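Long-range contacts in hypothetical protein (Streptococcus pneumoniae, PDB 2HIY), which is of unknown function but belongs to the DUF1697 family and contains two four-stranded antiparallel sheets packed with helices: residues N20-A25 against V69-I74; Y7-R12 against G46-T51. One frame throughout, in Å; residues are numbered along the deposited sequence.

Followed from the N terminus, the chain runs along strand 5-10, through a loop into helix 24-34, along strand 39-41, back along 47-52, and through helix 56-70 to strand 78-81, a ferredoxin-like topology. Contact 2 (7-12 with 46-51) closes the first long loop by pairing the two central strands of the four-stranded antiparallel sheet. Contact 1 (20-25 with 69-74) opens inside that loop and closes beyond it, so the two closures cross rather than nest. It joins the lead-in to helix 24-34 with the exit from helix 56-70. Their centres lie about 13 Å apart, and Ile74 CG2 touches Val11 CG1 at 3.7 Å, linking helix connections to sheet.

Contact 1 (N20-A25 against V69-I74); sequences NKVVMA and VHYPFI
Two first torsions set up the stack of Asn20 on Phe73. In Phe73, CG sits between the backbone N and the carbonyl carbon (chi1 49°), and the ring extends from the Tyr71-Ile74 type I turn toward 20-25; in Asn20, CG lies anti to the carbonyl carbon (chi1 -66°), which lays the amide along the ring. The amide lies flat over the ring, the planes 7° apart, and its chain runs counter to that of Phe73. Asn20 CA stands over the ring centre in a CH-pi contact, 3.6 Å from the centroid, while Asn20 OD1 comes to 3.5 Å from Phe73 CG. Tyr71 CB lies across the opposite face, toward the rim, so the Phe73 ring is sandwiched. At its edge, in plane, Val22 CG2 meets Phe73 CE1 at 3.8 Å; the same methyl reaches Tyr71 CD1 at 3.9 Å and Ile74 CD1 at 4.2 Å, making Val22 the shared apolar partner of all three.

No direct hydrogen bond joins the segments. Instead a water accepts from Val23 N at 2.9 Å and donates to Tyr71 OH at 2.8 Å, bridging the N-cap residue of helix 24-34 to the first residue beyond helix 56-70. Tyr71 OH also bonds Glu30, and Asn20 ND2 bonds the carbonyl of Gly13. With these partners holding the polar ends, the contact appears to rest mainly on apolar and stacking interactions, with a single water as its polar link.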
# COMPACT_ATOMS: atom_id res chain seq x y z
N ASN D 20 -11.41 -11.10 7.39
CA ASN D 20 -11.47 -11.53 8.80
C ASN D 20 -12.21 -10.50 9.64
O ASN D 20 -11.77 -10.13 10.72
CB ASN D 20 -10.07 -11.83 9.36
CG ASN D 20 -9.42 -13.04 8.71
OD1 ASN D 20 -9.95 -13.61 7.75
ND2 ASN D 20 -8.28 -13.45 9.26
N LYS D 21 -13.35 -10.08 9.12
CA LYS D 21 -14.10 -8.97 9.68
C LYS D 21 -14.92 -9.41 10.88
O LYS D 21 -15.67 -10.36 10.82
CB LYS D 21 -15.04 -8.36 8.62
CG LYS D 21 -15.77 -7.11 9.13
CD LYS D 21 -16.47 -6.34 8.01
CE LYS D 21 -17.38 -5.25 8.60
NZ LYS D 21 -18.35 -4.68 7.60
N VAL D 22 -14.75 -8.66 11.96
CA VAL D 22 -15.53 -8.86 13.17
C VAL D 22 -16.02 -7.49 13.61
O VAL D 22 -15.20 -6.58 13.82
CB VAL D 22 -14.68 -9.49 14.29
CG1 VAL D 22 -15.54 -9.70 15.56
CG2 VAL D 22 -14.05 -10.80 13.82
N VAL D 23 -17.33 -7.34 13.72
CA VAL D 23 -17.91 -6.09 14.19
C VAL D 23 -18.05 -6.20 15.70
O VAL D 23 -18.75 -7.09 16.20
CB VAL D 23 -19.26 -5.82 13.50
CG1 VAL D 23 -19.90 -4.54 14.04
CG2 VAL D 23 -19.06 -5.70 11.99
N MSE D 24 -17.42 -5.29 16.43
CA MSE D 24 -17.33 -5.39 17.88
C MSE D 24 -18.70 -5.41 18.53
O MSE D 24 -18.96 -6.23 19.40
CB MSE D 24 -16.47 -4.27 18.49
CG MSE D 24 -14.98 -4.46 18.24
SE MSE D 24 -14.23 -6.18 18.85
CE MSE D 24 -13.75 -6.85 17.09
N ALA D 25 -19.61 -4.54 18.12
CA ALA D 25 -20.93 -4.56 18.73
C ALA D 25 -21.64 -5.91 18.52
O ALA D 25 -22.40 -6.37 19.39
CB ALA D 25 -21.79 -3.42 18.21
N VAL D 69 -18.05 -21.83 14.47
CA VAL D 69 -19.31 -21.63 13.76
C VAL D 69 -19.39 -20.22 13.21
O VAL D 69 -19.78 -20.02 12.05
CB VAL D 69 -20.52 -21.89 14.67
CG1 VAL D 69 -21.83 -21.52 13.94
CG2 VAL D 69 -20.54 -23.33 15.11
N HIS D 70 -19.05 -19.22 14.03
CA HIS D 70 -19.36 -17.83 13.71
C HIS D 70 -18.23 -17.04 13.06
O HIS D 70 -18.48 -16.12 12.27
CB HIS D 70 -19.83 -17.09 14.96
CG HIS D 70 -21.10 -17.65 15.49
ND1 HIS D 70 -22.34 -17.17 15.09
CD2 HIS D 70 -21.35 -18.69 16.32
CE1 HIS D 70 -23.28 -17.87 15.68
NE2 HIS D 70 -22.72 -18.81 16.41
N TYR D 71 -16.99 -17.37 13.42
CA TYR D 71 -15.80 -16.67 12.90
C TYR D 71 -14.68 -17.68 12.71
O TYR D 71 -13.72 -17.67 13.47
CB TYR D 71 -15.32 -15.58 13.89
CG TYR D 71 -16.40 -14.56 14.16
CD1 TYR D 71 -16.69 -13.56 13.23
CD2 TYR D 71 -17.16 -14.61 15.34
CE1 TYR D 71 -17.72 -12.63 13.45
CE2 TYR D 71 -18.21 -13.70 15.56
CZ TYR D 71 -18.46 -12.70 14.63
OH TYR D 71 -19.47 -11.78 14.83
N PRO D 72 -14.79 -18.54 11.70
CA PRO D 72 -13.89 -19.69 11.57
C PRO D 72 -12.44 -19.32 11.29
O PRO D 72 -11.58 -20.19 11.43
CB PRO D 72 -14.50 -20.52 10.41
CG PRO D 72 -15.61 -19.75 9.90
CD PRO D 72 -15.86 -18.52 10.67
N PHE D 73 -12.16 -18.08 10.91
CA PHE D 73 -10.77 -17.60 10.78
C PHE D 73 -10.12 -17.30 12.13
O PHE D 73 -8.92 -17.04 12.19
CB PHE D 73 -10.74 -16.36 9.88
CG PHE D 73 -11.77 -15.32 10.25
CD1 PHE D 73 -11.51 -14.41 11.28
CD2 PHE D 73 -13.00 -15.24 9.59
CE1 PHE D 73 -12.45 -13.47 11.65
CE2 PHE D 73 -13.93 -14.28 9.95
CZ PHE D 73 -13.64 -13.38 10.98
N ILE D 74 -10.90 -17.31 13.21
CA ILE D 74 -10.30 -17.18 14.56
C ILE D 74 -9.96 -18.60 15.02
O ILE D 74 -10.83 -19.35 15.47
CB ILE D 74 -11.26 -16.46 15.54
CG1 ILE D 74 -11.52 -15.01 15.04
CG2 ILE D 74 -10.68 -16.48 16.98
CD1 ILE D 74 -12.50 -14.17 15.89
O HOH W 1 -19.29 -9.45 13.35

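Contact 2 (Y7-R12 against G46-T51); sequences YALLVR and GNIFFT
The central strand pair of a four-stranded antiparallel sheet is formed here: Tyr7-Phe50 and Leu9-Ile48 are its hydrogen-bonded pairs, Ala8-Phe49 and Leu10-Asn47 the non-hydrogen-bonded ones. Each hydrogen-bonded pair exchanges two backbone bonds; that from Leu9 N to Ile48 O is short and nearly straight, 2.7 Å at 177°. Val11 N adds one further bond, to Gly46 O at 3.0 Å, and Val11 CG2 packs against Gly46 CA at 3.6 Å.

On the face of Tyr7, Leu9, Ile48 and Phe50, Tyr7 CB stands over the Phe50 ring, 3.9 Å from the centroid. This is the real face contact, since the two rings, tilted by 24°, scarcely overlap, their centroids 5.3 Å apart, though Tyr7 CD1 comes to 3.6 Å from Phe50 CE1. Leu9 and Ile48 are neighbours at CB, 3.9 Å apart. This face packs on helix 56-70. On the other, Ala8 CB meets Phe49 CE1 at 3.6 Å and Leu10 CD2 touches Asn47 OD1, which accepts from Arg169 NE while Asn47 ND2 bonds Ser45 OG; helix 171-182 covers Ala8, Leu10 and Phe49. The strand order 39-41, 47-52, 5-10, 78-81 is that of a ferredoxin-like alpha+beta fold.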
# COMPACT_ATOMS: atom_id res chain seq x y z
N TYR D 7 -12.19 -11.88 32.71
CA TYR D 7 -11.30 -12.46 31.70
C TYR D 7 -11.02 -11.50 30.57
O TYR D 7 -11.87 -10.65 30.24
CB TYR D 7 -11.94 -13.70 31.05
CG TYR D 7 -12.02 -14.88 31.97
CD1 TYR D 7 -13.19 -15.15 32.70
CD2 TYR D 7 -10.93 -15.74 32.14
CE1 TYR D 7 -13.26 -16.22 33.56
CE2 TYR D 7 -10.99 -16.84 32.99
CZ TYR D 7 -12.17 -17.07 33.71
OH TYR D 7 -12.29 -18.14 34.58
N ALA D 8 -9.82 -11.62 29.99
CA ALA D 8 -9.48 -11.00 28.72
C ALA D 8 -9.38 -12.12 27.69
O ALA D 8 -8.72 -13.15 27.92
CB ALA D 8 -8.12 -10.26 28.80
N LEU D 9 -10.05 -11.90 26.58
CA LEU D 9 -10.06 -12.79 25.43
C LEU D 9 -9.41 -12.04 24.28
O LEU D 9 -9.94 -11.02 23.83
CB LEU D 9 -11.53 -13.09 25.09
CG LEU D 9 -11.80 -13.89 23.81
CD1 LEU D 9 -11.11 -15.26 23.81
CD2 LEU D 9 -13.34 -14.04 23.65
N LEU D 10 -8.25 -12.51 23.85
CA LEU D 10 -7.45 -11.82 22.82
C LEU D 10 -7.35 -12.70 21.61
O LEU D 10 -7.07 -13.89 21.72
CB LEU D 10 -6.04 -11.51 23.35
CG LEU D 10 -5.99 -10.89 24.75
CD1 LEU D 10 -4.49 -10.72 25.08
CD2 LEU D 10 -6.74 -9.57 24.84
N VAL D 11 -7.59 -12.12 20.44
CA VAL D 11 -7.50 -12.90 19.21
C VAL D 11 -6.56 -12.21 18.23
O VAL D 11 -6.37 -11.01 18.28
CB VAL D 11 -8.88 -13.18 18.59
CG1 VAL D 11 -9.79 -13.97 19.55
CG2 VAL D 11 -9.56 -11.90 18.20
N ARG D 12 -5.94 -12.99 17.37
CA ARG D 12 -5.05 -12.43 16.35
C ARG D 12 -5.70 -12.49 14.99
O ARG D 12 -6.62 -13.31 14.75
CB ARG D 12 -3.75 -13.24 16.31
CG ARG D 12 -3.97 -14.67 15.84
CD ARG D 12 -2.89 -15.28 14.92
NE ARG D 12 -2.08 -14.33 14.18
CZ ARG D 12 -2.15 -14.09 12.87
NH1 ARG D 12 -1.32 -13.21 12.33
NH2 ARG D 12 -3.02 -14.72 12.10
N GLY D 46 -9.27 -7.14 18.46
CA GLY D 46 -9.68 -8.37 19.11
C GLY D 46 -9.25 -8.44 20.56
O GLY D 46 -8.47 -9.33 20.95
N ASN D 47 -9.81 -7.55 21.38
CA ASN D 47 -9.52 -7.47 22.81
C ASN D 47 -10.86 -7.39 23.48
O ASN D 47 -11.51 -6.32 23.46
CB ASN D 47 -8.70 -6.21 23.13
CG ASN D 47 -7.44 -6.13 22.31
OD1 ASN D 47 -6.53 -6.94 22.49
ND2 ASN D 47 -7.40 -5.19 21.37
N ILE D 48 -11.30 -8.52 24.03
CA ILE D 48 -12.62 -8.66 24.63
C ILE D 48 -12.47 -8.95 26.10
O ILE D 48 -11.55 -9.68 26.51
CB ILE D 48 -13.41 -9.84 23.95
CG1 ILE D 48 -13.82 -9.42 22.54
CG2 ILE D 48 -14.67 -10.23 24.76
CD1 ILE D 48 -15.12 -8.56 22.51
N PHE D 49 -13.37 -8.40 26.92
CA PHE D 49 -13.37 -8.63 28.33
C PHE D 49 -14.75 -9.05 28.76
O PHE D 49 -15.75 -8.53 28.25
CB PHE D 49 -12.93 -7.35 29.08
CG PHE D 49 -11.64 -6.82 28.57
CD1 PHE D 49 -10.41 -7.25 29.11
CD2 PHE D 49 -11.62 -6.03 27.42
CE1 PHE D 49 -9.20 -6.82 28.55
CE2 PHE D 49 -10.42 -5.60 26.85
CZ PHE D 49 -9.20 -6.01 27.42
N PHE D 50 -14.80 -10.02 29.66
CA PHE D 50 -16.09 -10.50 30.12
C PHE D 50 -15.95 -11.09 31.51
O PHE D 50 -14.83 -11.37 31.96
CB PHE D 50 -16.68 -11.54 29.14
CG PHE D 50 -15.92 -12.83 29.09
CD1 PHE D 50 -16.21 -13.89 29.96
CD2 PHE D 50 -14.93 -13.01 28.12
CE1 PHE D 50 -15.49 -15.10 29.91
CE2 PHE D 50 -14.22 -14.21 28.07
CZ PHE D 50 -14.51 -15.26 28.95
N THR D 51 -17.08 -11.32 32.17
CA THR D 51 -17.08 -11.91 33.48
C THR D 51 -17.83 -13.22 33.40
O THR D 51 -18.83 -13.35 32.69
CB THR D 51 -17.74 -10.95 34.48
OG1 THR D 51 -17.00 -9.73 34.48
CG2 THR D 51 -17.75 -11.53 35.91